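Local structure of myosin-I heavy chain (Dictyostelium discoideum, 5EJR) at residues Q186-G191 / I226-T231; P192-I197 / R280-E285; I197-S202 / D208-K213; D272-V277 / F290-R295. The protein is an actin-based myosin motor with ATPase activity, active in early phagocytosis and adhesion, with this chain forming the second MyTH4-FERM (MF2) part of its tail. All coordinates share one frame; numbering follows the deposited sequence.

Contact 1 of 4, residues Q186-G191 / I226-T231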
# COMPACT_ATOMS: atom_id res chain seq x y z
N GLN A 186 8.64 -6.03 9.72
CA GLN A 186 7.61 -5.21 10.35
C GLN A 186 7.97 -3.72 10.40
O GLN A 186 7.13 -2.91 10.75
CB GLN A 186 7.22 -5.74 11.74
CG GLN A 186 6.19 -6.86 11.65
CD GLN A 186 5.76 -7.42 12.98
OE1 GLN A 186 6.55 -7.55 13.93
NE2 GLN A 186 4.51 -7.85 13.06
N GLN A 187 9.20 -3.35 10.00
CA GLN A 187 9.63 -1.95 10.02
C GLN A 187 8.90 -1.12 8.98
O GLN A 187 9.06 -1.36 7.78
CB GLN A 187 11.16 -1.83 9.91
CG GLN A 187 11.88 -2.31 11.17
CD GLN A 187 13.39 -2.36 11.06
OE1 GLN A 187 13.98 -2.10 10.00
NE2 GLN A 187 14.04 -2.70 12.16
N ARG A 188 8.03 -0.18 9.44
CA ARG A 188 7.22 0.72 8.61
C ARG A 188 8.11 1.65 7.78
O ARG A 188 9.17 2.05 8.25
CB ARG A 188 6.25 1.55 9.48
CG ARG A 188 5.04 0.78 10.03
CD ARG A 188 3.88 0.63 9.04
NE ARG A 188 3.41 1.92 8.54
CZ ARG A 188 2.49 2.67 9.13
NH1 ARG A 188 1.88 2.24 10.23
NH2 ARG A 188 2.16 3.85 8.62
N LYS A 189 7.68 1.98 6.54
CA LYS A 189 8.46 2.80 5.60
C LYS A 189 7.91 4.20 5.44
O LYS A 189 8.57 5.05 4.84
CB LYS A 189 8.50 2.12 4.20
CG LYS A 189 8.96 0.66 4.18
CD LYS A 189 10.47 0.53 4.24
CE LYS A 189 10.92 -0.91 4.25
NZ LYS A 189 10.79 -1.54 5.59
N MET A 190 6.67 4.42 5.87
CA MET A 190 6.01 5.71 5.73
C MET A 190 5.46 6.17 7.07
O MET A 190 5.22 5.34 7.97
CB MET A 190 4.83 5.64 4.74
CG MET A 190 5.22 5.29 3.31
SD MET A 190 6.10 6.61 2.46
CE MET A 190 4.74 7.63 1.93
N GLY A 191 5.21 7.48 7.15
CA GLY A 191 4.53 8.12 8.27
C GLY A 191 3.05 7.86 8.10
O GLY A 191 2.65 7.21 7.11
N ILE A 226 -7.61 -3.98 10.62
CA ILE A 226 -6.32 -3.38 10.28
C ILE A 226 -5.56 -2.92 11.54
O ILE A 226 -6.13 -2.26 12.40
CB ILE A 226 -6.55 -2.23 9.23
CG1 ILE A 226 -5.26 -1.71 8.59
CG2 ILE A 226 -7.36 -1.06 9.78
CD1 ILE A 226 -5.54 -0.67 7.45
N ASN A 227 -4.30 -3.31 11.65
CA ASN A 227 -3.42 -2.90 12.75
C ASN A 227 -2.25 -2.16 12.10
O ASN A 227 -2.10 -2.23 10.87
CB ASN A 227 -2.90 -4.11 13.53
CG ASN A 227 -3.90 -5.23 13.76
OD1 ASN A 227 -5.09 -5.00 14.01
ND2 ASN A 227 -3.42 -6.46 13.71
N THR A 228 -1.42 -1.48 12.91
CA THR A 228 -0.23 -0.71 12.50
C THR A 228 0.65 -1.45 11.50
O THR A 228 1.09 -0.86 10.52
CB THR A 228 0.60 -0.34 13.75
OG1 THR A 228 -0.26 0.33 14.67
CG2 THR A 228 1.80 0.53 13.44
N TYR A 229 0.90 -2.74 11.75
CA TYR A 229 1.81 -3.55 10.99
C TYR A 229 1.14 -4.55 10.05
O TYR A 229 1.81 -5.46 9.56
CB TYR A 229 2.79 -4.25 11.95
CG TYR A 229 3.54 -3.28 12.85
CD1 TYR A 229 4.59 -2.51 12.37
CD2 TYR A 229 3.17 -3.11 14.19
CE1 TYR A 229 5.30 -1.64 13.20
CE2 TYR A 229 3.84 -2.21 15.02
CZ TYR A 229 4.91 -1.49 14.52
OH TYR A 229 5.58 -0.59 15.31
N THR A 230 -0.16 -4.39 9.76
CA THR A 230 -0.83 -5.35 8.87
C THR A 230 -0.25 -5.31 7.45
O THR A 230 -0.15 -4.23 6.84
CB THR A 230 -2.35 -5.16 8.91
OG1 THR A 230 -2.79 -5.33 10.26
CG2 THR A 230 -3.10 -6.18 8.01
N THR A 231 0.10 -6.48 6.92
CA THR A 231 0.57 -6.57 5.53
C THR A 231 -0.61 -6.77 4.58
O THR A 231 -1.71 -7.20 4.98
CB THR A 231 1.55 -7.73 5.34
OG1 THR A 231 0.87 -8.95 5.60
CG2 THR A 231 2.82 -7.58 6.17

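Contact 2 of 4, residues P192-I197 / R280-E285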
# COMPACT_ATOMS: atom_id res chain seq x y z
N PRO A 192 2.17 8.33 9.00
CA PRO A 192 0.75 7.99 8.87
C PRO A 192 -0.07 8.83 7.90
O PRO A 192 0.15 10.03 7.78
CB PRO A 192 0.23 8.13 10.29
CG PRO A 192 1.08 9.24 10.87
CD PRO A 192 2.43 9.10 10.25
N SER A 193 -1.07 8.19 7.25
CA SER A 193 -2.03 8.83 6.36
C SER A 193 -3.08 9.49 7.26
O SER A 193 -3.14 9.15 8.43
CB SER A 193 -2.72 7.79 5.48
OG SER A 193 -3.36 6.79 6.26
N ALA A 194 -3.93 10.36 6.70
CA ALA A 194 -5.03 10.98 7.46
C ALA A 194 -6.00 9.89 7.97
O ALA A 194 -6.57 10.04 9.05
CB ALA A 194 -5.77 11.99 6.60
N THR A 195 -6.08 8.75 7.23
CA THR A 195 -6.88 7.56 7.59
C THR A 195 -6.31 6.91 8.85
O THR A 195 -7.07 6.63 9.78
CB THR A 195 -6.92 6.57 6.40
OG1 THR A 195 -7.64 7.20 5.34
CG2 THR A 195 -7.60 5.24 6.75
N GLU A 196 -4.99 6.63 8.85
CA GLU A 196 -4.31 6.00 10.00
C GLU A 196 -4.40 6.90 11.22
O GLU A 196 -4.46 6.40 12.34
CB GLU A 196 -2.83 5.77 9.69
CG GLU A 196 -2.16 4.89 10.74
CD GLU A 196 -0.73 4.50 10.47
OE1 GLU A 196 -0.25 4.78 9.35
OE2 GLU A 196 -0.09 3.90 11.37
N ILE A 197 -4.38 8.23 11.00
CA ILE A 197 -4.44 9.21 12.07
C ILE A 197 -5.80 9.13 12.77
O ILE A 197 -5.84 8.92 13.98
CB ILE A 197 -4.04 10.64 11.56
CG1 ILE A 197 -2.51 10.71 11.32
CG2 ILE A 197 -4.47 11.72 12.56
CD1 ILE A 197 -2.02 11.84 10.33
N ARG A 280 1.34 6.51 0.76
CA ARG A 280 1.75 6.66 -0.64
C ARG A 280 0.65 7.20 -1.54
O ARG A 280 0.94 7.99 -2.43
CB ARG A 280 2.32 5.35 -1.18
CG ARG A 280 3.79 5.17 -0.80
CD ARG A 280 4.25 3.73 -0.88
NE ARG A 280 5.53 3.56 -0.19
CZ ARG A 280 5.99 2.41 0.30
NH1 ARG A 280 5.27 1.30 0.19
NH2 ARG A 280 7.16 2.37 0.90
N TRP A 281 -0.62 6.82 -1.27
CA TRP A 281 -1.77 7.30 -2.04
C TRP A 281 -2.00 8.79 -1.79
O TRP A 281 -2.42 9.50 -2.70
CB TRP A 281 -3.02 6.52 -1.68
CG TRP A 281 -3.12 5.12 -2.21
CD1 TRP A 281 -2.23 4.46 -3.01
CD2 TRP A 281 -4.20 4.21 -1.98
NE1 TRP A 281 -2.70 3.20 -3.30
CE2 TRP A 281 -3.90 3.01 -2.67
CE3 TRP A 281 -5.42 4.30 -1.28
CZ2 TRP A 281 -4.77 1.92 -2.69
CZ3 TRP A 281 -6.27 3.21 -1.30
CH2 TRP A 281 -5.94 2.03 -1.99
N GLU A 282 -1.73 9.26 -0.54
CA GLU A 282 -1.86 10.66 -0.17
C GLU A 282 -0.80 11.50 -0.88
O GLU A 282 -1.07 12.64 -1.24
CB GLU A 282 -1.68 10.83 1.35
CG GLU A 282 -2.83 10.32 2.17
CD GLU A 282 -2.95 11.02 3.51
OE1 GLU A 282 -1.90 11.26 4.15
OE2 GLU A 282 -4.08 11.37 3.89
N GLN A 283 0.40 10.92 -1.06
CA GLN A 283 1.57 11.52 -1.70
C GLN A 283 1.46 11.57 -3.23
O GLN A 283 2.20 12.31 -3.86
CB GLN A 283 2.84 10.75 -1.29
CG GLN A 283 3.12 10.72 0.20
CD GLN A 283 4.44 11.37 0.55
OE1 GLN A 283 5.51 10.79 0.33
NE2 GLN A 283 4.38 12.58 1.09
N SER A 284 0.55 10.76 -3.81
CA SER A 284 0.32 10.68 -5.25
C SER A 284 -0.27 11.97 -5.81
O SER A 284 -1.21 12.52 -5.24
CB SER A 284 -0.60 9.51 -5.59
OG SER A 284 -0.94 9.47 -6.96
N GLU A 285 0.28 12.42 -6.95
CA GLU A 285 -0.17 13.62 -7.64
C GLU A 285 -1.28 13.28 -8.66
O GLU A 285 -1.82 14.18 -9.32
CB GLU A 285 1.02 14.35 -8.30
CG GLU A 285 0.85 15.86 -8.40
CD GLU A 285 0.81 16.61 -7.08
OE1 GLU A 285 -0.31 16.92 -6.61
OE2 GLU A 285 1.89 16.89 -6.52
O HOH W 1 -5.66 8.71 4.05

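Contact 3 of 4, residues I197-S202 / D208-K213. With EDO (1,2-ethanediol), chain C.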
# COMPACT_ATOMS: atom_id res chain seq x y z
N ILE A 197 -4.38 8.23 11.00
CA ILE A 197 -4.44 9.21 12.07
C ILE A 197 -5.80 9.13 12.77
O ILE A 197 -5.84 8.92 13.98
CB ILE A 197 -4.04 10.64 11.56
CG1 ILE A 197 -2.51 10.71 11.32
CG2 ILE A 197 -4.47 11.72 12.56
CD1 ILE A 197 -2.02 11.84 10.33
N GLN A 198 -6.89 9.22 11.99
CA GLN A 198 -8.25 9.15 12.48
C GLN A 198 -8.56 7.83 13.17
O GLN A 198 -9.14 7.82 14.26
CB GLN A 198 -9.26 9.45 11.37
CG GLN A 198 -10.69 9.74 11.87
CD GLN A 198 -10.71 10.73 13.02
OE1 GLN A 198 -10.46 11.93 12.85
NE2 GLN A 198 -10.98 10.23 14.22
N SER A 199 -8.13 6.71 12.57
CA SER A 199 -8.33 5.39 13.15
C SER A 199 -7.67 5.29 14.52
O SER A 199 -8.34 4.89 15.47
CB SER A 199 -7.87 4.30 12.19
OG SER A 199 -8.79 4.27 11.10
N PHE A 200 -6.43 5.78 14.64
CA PHE A 200 -5.69 5.80 15.91
C PHE A 200 -6.44 6.61 17.00
O PHE A 200 -6.56 6.16 18.14
CB PHE A 200 -4.27 6.37 15.68
CG PHE A 200 -3.54 6.70 16.96
CD1 PHE A 200 -3.09 5.70 17.81
CD2 PHE A 200 -3.27 8.02 17.30
CE1 PHE A 200 -2.41 6.01 18.98
CE2 PHE A 200 -2.59 8.33 18.48
CZ PHE A 200 -2.15 7.32 19.30
N ARG A 201 -6.94 7.79 16.63
CA ARG A 201 -7.68 8.71 17.47
C ARG A 201 -8.98 8.11 17.97
O ARG A 201 -9.19 8.07 19.19
CB ARG A 201 -7.92 10.03 16.72
CG ARG A 201 -6.71 10.93 16.81
CD ARG A 201 -6.80 12.11 15.87
NE ARG A 201 -5.56 12.86 15.93
CZ ARG A 201 -5.29 13.95 15.22
NH1 ARG A 201 -6.18 14.42 14.35
NH2 ARG A 201 -4.13 14.56 15.35
N SER A 202 -9.84 7.60 17.06
CA SER A 202 -11.11 6.99 17.45
C SER A 202 -10.92 5.67 18.22
O SER A 202 -11.77 5.36 19.07
CB SER A 202 -12.07 6.87 16.27
OG SER A 202 -11.52 6.11 15.21
N ASP A 208 -13.14 1.35 19.55
CA ASP A 208 -13.60 0.62 18.37
C ASP A 208 -12.46 0.09 17.49
O ASP A 208 -11.40 0.73 17.39
CB ASP A 208 -14.59 1.47 17.54
CG ASP A 208 -14.17 2.91 17.30
OD1 ASP A 208 -12.96 3.20 17.37
OD2 ASP A 208 -15.07 3.75 17.04
N ILE A 209 -12.69 -1.07 16.84
CA ILE A 209 -11.71 -1.74 15.98
C ILE A 209 -11.54 -1.04 14.64
O ILE A 209 -12.52 -0.81 13.93
CB ILE A 209 -12.00 -3.27 15.82
CG1 ILE A 209 -11.01 -3.98 14.85
CG2 ILE A 209 -13.47 -3.56 15.44
CD1 ILE A 209 -9.66 -4.44 15.46
N SER A 210 -10.29 -0.73 14.28
CA SER A 210 -9.94 -0.11 13.00
C SER A 210 -10.16 -1.12 11.85
O SER A 210 -9.78 -2.28 11.96
CB SER A 210 -8.50 0.37 13.02
OG SER A 210 -8.36 1.48 13.90
N THR A 211 -10.80 -0.67 10.77
CA THR A 211 -11.06 -1.50 9.59
C THR A 211 -10.70 -0.75 8.31
O THR A 211 -10.72 0.47 8.29
CB THR A 211 -12.55 -1.94 9.48
OG1 THR A 211 -13.37 -0.80 9.20
CG2 THR A 211 -13.06 -2.73 10.70
N CYS A 212 -10.43 -1.50 7.24
CA CYS A 212 -10.17 -0.97 5.91
C CYS A 212 -11.22 -1.59 4.97
O CYS A 212 -11.50 -2.78 5.06
CB CYS A 212 -8.75 -1.28 5.45
SG CYS A 212 -8.32 -0.50 3.86
N LYS A 213 -11.79 -0.76 4.09
CA LYS A 213 -12.80 -1.13 3.10
C LYS A 213 -12.10 -1.76 1.89
O LYS A 213 -11.20 -1.14 1.31
CB LYS A 213 -13.57 0.13 2.66
CG LYS A 213 -15.08 0.01 2.70
CD LYS A 213 -15.73 1.09 1.84
CE LYS A 213 -17.24 1.04 1.87
NZ LYS A 213 -17.83 2.18 1.12
C1 EDO C . -9.64 1.35 -0.05
O1 EDO C . -10.73 0.65 -0.65
C2 EDO C . -10.09 2.25 1.13
O2 EDO C . -9.11 2.17 2.16
O HOH W 2 -10.97 3.27 14.96

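Contact 4 of 4, residues D272-V277 / F290-R295. With EDO (1,2-ethanediol), chain C.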
# COMPACT_ATOMS: atom_id res chain seq x y z
N ASP A 272 3.89 -5.47 1.27
CA ASP A 272 3.80 -4.09 1.70
C ASP A 272 2.91 -4.00 2.96
O ASP A 272 2.02 -4.85 3.15
CB ASP A 272 3.15 -3.22 0.61
CG ASP A 272 3.99 -2.81 -0.59
OD1 ASP A 272 5.17 -3.23 -0.67
OD2 ASP A 272 3.46 -2.07 -1.46
N MET A 273 3.13 -2.94 3.75
CA MET A 273 2.32 -2.58 4.92
C MET A 273 1.17 -1.82 4.36
O MET A 273 1.39 -0.87 3.61
CB MET A 273 3.11 -1.66 5.87
CG MET A 273 4.31 -2.30 6.48
SD MET A 273 3.92 -3.96 7.04
CE MET A 273 4.83 -3.98 8.50
N ILE A 274 -0.07 -2.21 4.70
CA ILE A 274 -1.26 -1.49 4.19
C ILE A 274 -1.23 0.01 4.51
O ILE A 274 -1.53 0.82 3.63
CB ILE A 274 -2.62 -2.15 4.58
CG1 ILE A 274 -3.82 -1.33 4.05
CG2 ILE A 274 -2.72 -2.42 6.09
CD1 ILE A 274 -5.12 -2.08 3.94
N TYR A 275 -0.77 0.37 5.72
CA TYR A 275 -0.69 1.79 6.10
C TYR A 275 0.38 2.55 5.31
O TYR A 275 0.16 3.73 5.00
CB TYR A 275 -0.53 1.95 7.61
CG TYR A 275 -1.84 1.87 8.37
CD1 TYR A 275 -2.95 2.62 7.98
CD2 TYR A 275 -1.96 1.08 9.51
CE1 TYR A 275 -4.15 2.56 8.68
CE2 TYR A 275 -3.16 1.02 10.23
CZ TYR A 275 -4.25 1.77 9.81
OH TYR A 275 -5.43 1.71 10.50
N ASP A 276 1.48 1.87 4.88
CA ASP A 276 2.50 2.51 4.03
C ASP A 276 1.90 2.83 2.66
O ASP A 276 2.20 3.87 2.09
CB ASP A 276 3.77 1.66 3.90
CG ASP A 276 4.66 1.64 5.13
OD1 ASP A 276 4.52 2.55 5.98
OD2 ASP A 276 5.52 0.73 5.23
N VAL A 277 1.02 1.93 2.15
CA VAL A 277 0.33 2.11 0.88
C VAL A 277 -0.63 3.31 0.99
O VAL A 277 -0.68 4.13 0.07
CB VAL A 277 -0.43 0.83 0.39
CG1 VAL A 277 -1.13 1.07 -0.94
CG2 VAL A 277 0.48 -0.39 0.32
N PHE A 290 -8.13 6.46 -5.03
CA PHE A 290 -7.71 5.06 -5.13
C PHE A 290 -8.53 4.21 -4.17
O PHE A 290 -8.89 4.66 -3.08
CB PHE A 290 -6.22 4.87 -4.78
CG PHE A 290 -5.22 5.16 -5.87
CD1 PHE A 290 -4.83 4.17 -6.76
CD2 PHE A 290 -4.61 6.41 -5.96
CE1 PHE A 290 -3.89 4.43 -7.76
CE2 PHE A 290 -3.67 6.67 -6.96
CZ PHE A 290 -3.32 5.69 -7.86
N TYR A 291 -8.74 2.95 -4.55
CA TYR A 291 -9.37 1.96 -3.70
C TYR A 291 -8.72 0.60 -3.92
O TYR A 291 -8.15 0.37 -4.98
CB TYR A 291 -10.91 1.93 -3.85
CG TYR A 291 -11.41 1.44 -5.19
CD1 TYR A 291 -11.64 0.09 -5.41
CD2 TYR A 291 -11.71 2.33 -6.21
CE1 TYR A 291 -12.14 -0.37 -6.63
CE2 TYR A 291 -12.22 1.89 -7.43
CZ TYR A 291 -12.44 0.54 -7.63
OH TYR A 291 -12.94 0.09 -8.83
N PHE A 292 -8.79 -0.26 -2.91
CA PHE A 292 -8.28 -1.63 -2.97
C PHE A 292 -9.34 -2.56 -3.52
O PHE A 292 -10.50 -2.50 -3.09
CB PHE A 292 -7.89 -2.12 -1.57
CG PHE A 292 -6.71 -1.44 -0.94
CD1 PHE A 292 -5.44 -1.58 -1.49
CD2 PHE A 292 -6.84 -0.74 0.25
CE1 PHE A 292 -4.33 -1.00 -0.88
CE2 PHE A 292 -5.73 -0.13 0.84
CZ PHE A 292 -4.48 -0.28 0.28
N GLN A 293 -8.94 -3.43 -4.46
CA GLN A 293 -9.84 -4.42 -5.05
C GLN A 293 -9.19 -5.82 -5.04
O GLN A 293 -8.05 -5.97 -5.46
CB GLN A 293 -10.26 -3.97 -6.45
CG GLN A 293 -10.99 -5.01 -7.31
CD GLN A 293 -11.05 -4.59 -8.77
OE1 GLN A 293 -10.06 -4.65 -9.49
NE2 GLN A 293 -12.21 -4.21 -9.26
N VAL A 294 -9.90 -6.81 -4.51
CA VAL A 294 -9.45 -8.20 -4.50
C VAL A 294 -9.62 -8.71 -5.93
O VAL A 294 -10.61 -8.42 -6.59
CB VAL A 294 -10.17 -9.08 -3.45
CG1 VAL A 294 -9.99 -10.58 -3.73
CG2 VAL A 294 -9.67 -8.76 -2.04
N ARG A 295 -8.59 -9.39 -6.42
CA ARG A 295 -8.61 -9.96 -7.76
C ARG A 295 -8.03 -11.35 -7.68
O ARG A 295 -7.19 -11.61 -6.82
CB ARG A 295 -7.75 -9.12 -8.72
CG ARG A 295 -8.37 -7.76 -9.08
CD ARG A 295 -7.64 -7.15 -10.25
NE ARG A 295 -8.00 -7.76 -11.54
CZ ARG A 295 -9.10 -7.49 -12.23
NH1 ARG A 295 -10.03 -6.68 -11.73
NH2 ARG A 295 -9.30 -8.05 -13.41
C1 EDO C . -9.64 1.35 -0.05
O1 EDO C . -10.73 0.65 -0.65
C2 EDO C . -10.09 2.25 1.13
O2 EDO C . -9.11 2.17 2.16

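Contact 1 of 4, residues Q186-G191 / I226-T231
R188 and Q186 press onto the turn formed by T228 and Y229, and the close packing gathers round the R188 chain and the Y229 ring. CG of R188 lies anti to its carbonyl carbon (chi1 -74°), and two further bends, at chi2 and chi3, curl the chain back so that NH1 arrives at T228 O. The hydrogen bond made there is weak: 3.2 Å between R188 NH1 and T228 O, with an N-H...O angle of only 134°. The main charge partners of the guanidinium are E196 and D276, which form salt bridges with NH2 and NE. R188 NH1 also rests 3.6 Å from T228 CG2, and that methyl in turn covers one face of the Y229 ring, above its centre. From 186-191, Q186 O comes within 3.0 Å of Y229 CD1, approaching obliquely, while R188 CG packs 4.0 Å from Y229 CE1. The phenol oxygen is held further on, by the backbone carbonyl of I136. The looser part is the side chain of Q186, which runs extended past the tyrosine at about a right angle and brings NE2 no nearer than 4.1 Å to Y229 CB. Beyond it, Q187 and K189 are exposed, the K189 ammonium turning back 2.8 Å from NZ to Q187 O. The receiving loop is a type I beta turn from N227 to T230, closed by T230 N to N227 O and braced by T230 OG1, which accepts from N227 N. A loop of MyTH4 sequence set against a turn of the ubiquitin-like FERM lobe is an interface of the MyTH4-FERM tandem of myosin tails.

Contact 2 of 4, residues P192-I197 / R280-E285
E282 reaches from the last turn of helix 274-283 to the first turn of helix 194-205, meeting S193 and A194. The direct hydrogen bond runs from A194 N to E282 OE2, 3.0 Å long and nearly straight at 164°. The amide reaches that oxygen from above the carboxylate plane, 49° out of it. A water adds a second link of the same kind: it accepts from T195 N and donates to E282 OE2 at 3.1 Å. Two successive amides of the first turn are thus met by one oxygen, directly and through water, and the positive end of the helix dipole would probably favour a charged carboxylate there. E282 OE1 is occupied elsewhere, by Q91 NE2 and S87 OG. With an alanine here, A194 N would probably be left without its acceptor, and the water, Q91 and S87 would each lose a partner. The van der Waals part is small: E282 OE1 lies 3.3 Å from S193 CA, E282 CD 3.8 Å from S193 CB, and E282 OE2 3.3 Å from A194 CB. Capping is the third kind, and it stays within 192-197. S193 is the N-cap; its OG sits between the backbone N and the carbonyl carbon (chi1 57°), where it accepts from E196 N at 3.1 Å. The serine and the glutamate thus share the amides of a single helix start. Around them, helix 86-99 supplies Q91 and S87 beside the carboxylate and also packs on P192, helix 121-137 covers P192 and E196 with F133, and L278 of helix 274-283 touches S193.

Contact 3 of 4, residues I197-S202 / D208-K213
S199 and S210 face each other where helix 194-205 passes the stretch leading into strand 211-215, but their hydroxyls do not meet. Instead S210 OG points at the methylene of its partner, 3.3 Å from S199 CB, while S199 OG stays 4.0 Å from S210 OG and makes a weak bond back to T195 O in its own helix. One helical turn on from S199, S202 has D208 beside it: CG of D208 lies between backbone N and carbonyl carbon (chi1 45°), which carries D208 OD1 to within 3.0 Å of S202 O. Both are acceptors, so this closeness is no bond; a water that donates to OD1 probably eases it. That water lies 3.1 Å from D208 OD1, donates also to S199 O at 3.1 Å, and accepts from S202 OG at 2.9 Å and, weakly, from S210 OG. The helix belongs to MyTH4 sequence and the strand opens the ubiquitin-like lobe of the FERM domain, so these four residues gather round one water where the two modules join. An alanine in place of D208 would probably leave the water short of one acceptor and free it to shift, and would take from N206 ND2 its weak bond to OD2. Further along, S210 is backbone-bonded to I226 and C212 to A224 of strand 221-225. Beyond C212, an ethanediol, probably from the crystallisation liquor, hydrogen-bonds through O1, as donor, to K213 O at 2.7 Å.

Contact 4 of 4, residues D272-V277 / F290-R295
F292 drives its ring from strand 290-296 toward I274 and V277 on helix 274-283. From CB outward, the first neighbour is an ethanediol, probably a crystallisation additive, whose O1 lies 4.1 Å from F292 CB. The same O1 accepts from F292 N at 3.1 Å, with an N-H...O angle of 161°. CG lies anti to the carbonyl carbon (chi1 -69°), a setting that swings the ring to the helix side. F292 CD2 comes 3.5 Å from ethanediol C1, approached obliquely, and the next atom along, CE2, touches I274 CD1 at 3.7 Å, again obliquely. In the ubiquitin-like fold of this FERM lobe the strand bonds by its backbone to both 211-215 and 253-259, and F292 is one of the apolar side chains packed between these strands and the helix. On the other flank of the ring, F292 CE1 lies 3.8 Å from V277 CG1, a methyl that sits at the ring edge and near its plane. The tip, F292 CZ, is wedged between the two helix residues, 3.8 Å from V277 CG1 and 4.0 Å from I274 CG1. Both aliphatic chains send a branch anti to their backbone N to do this, CG1 in each case. The ring also meets W281, with the planes about 35° apart, while C212, I214 and I255 pack on F292 from the neighbouring strands.

In the fold
Contact 4 is the buried one and wholly apolar across its segments, lying inside the ubiquitin-like lobe; contacts 1 and 2 are partly buried and contact 3 lies at the surface, and all three join MyTH4 sequence to that lobe. Their chemistry follows: water takes part in contacts 2 and 3, while contact 1 combines packing on a tyrosine ring with one weak hydrogen bond from an arginine. Contacts 2 and 3 use helix 194-205, contacts 2 and 4 helix 274-283. Charge ties contact 1 to its neighbours, R188 bridging to E196 of contact 2 and D276 of contact 4. C212 of contact 3 packs on I274 and F292, and one ethanediol touches contacts 3 and 4.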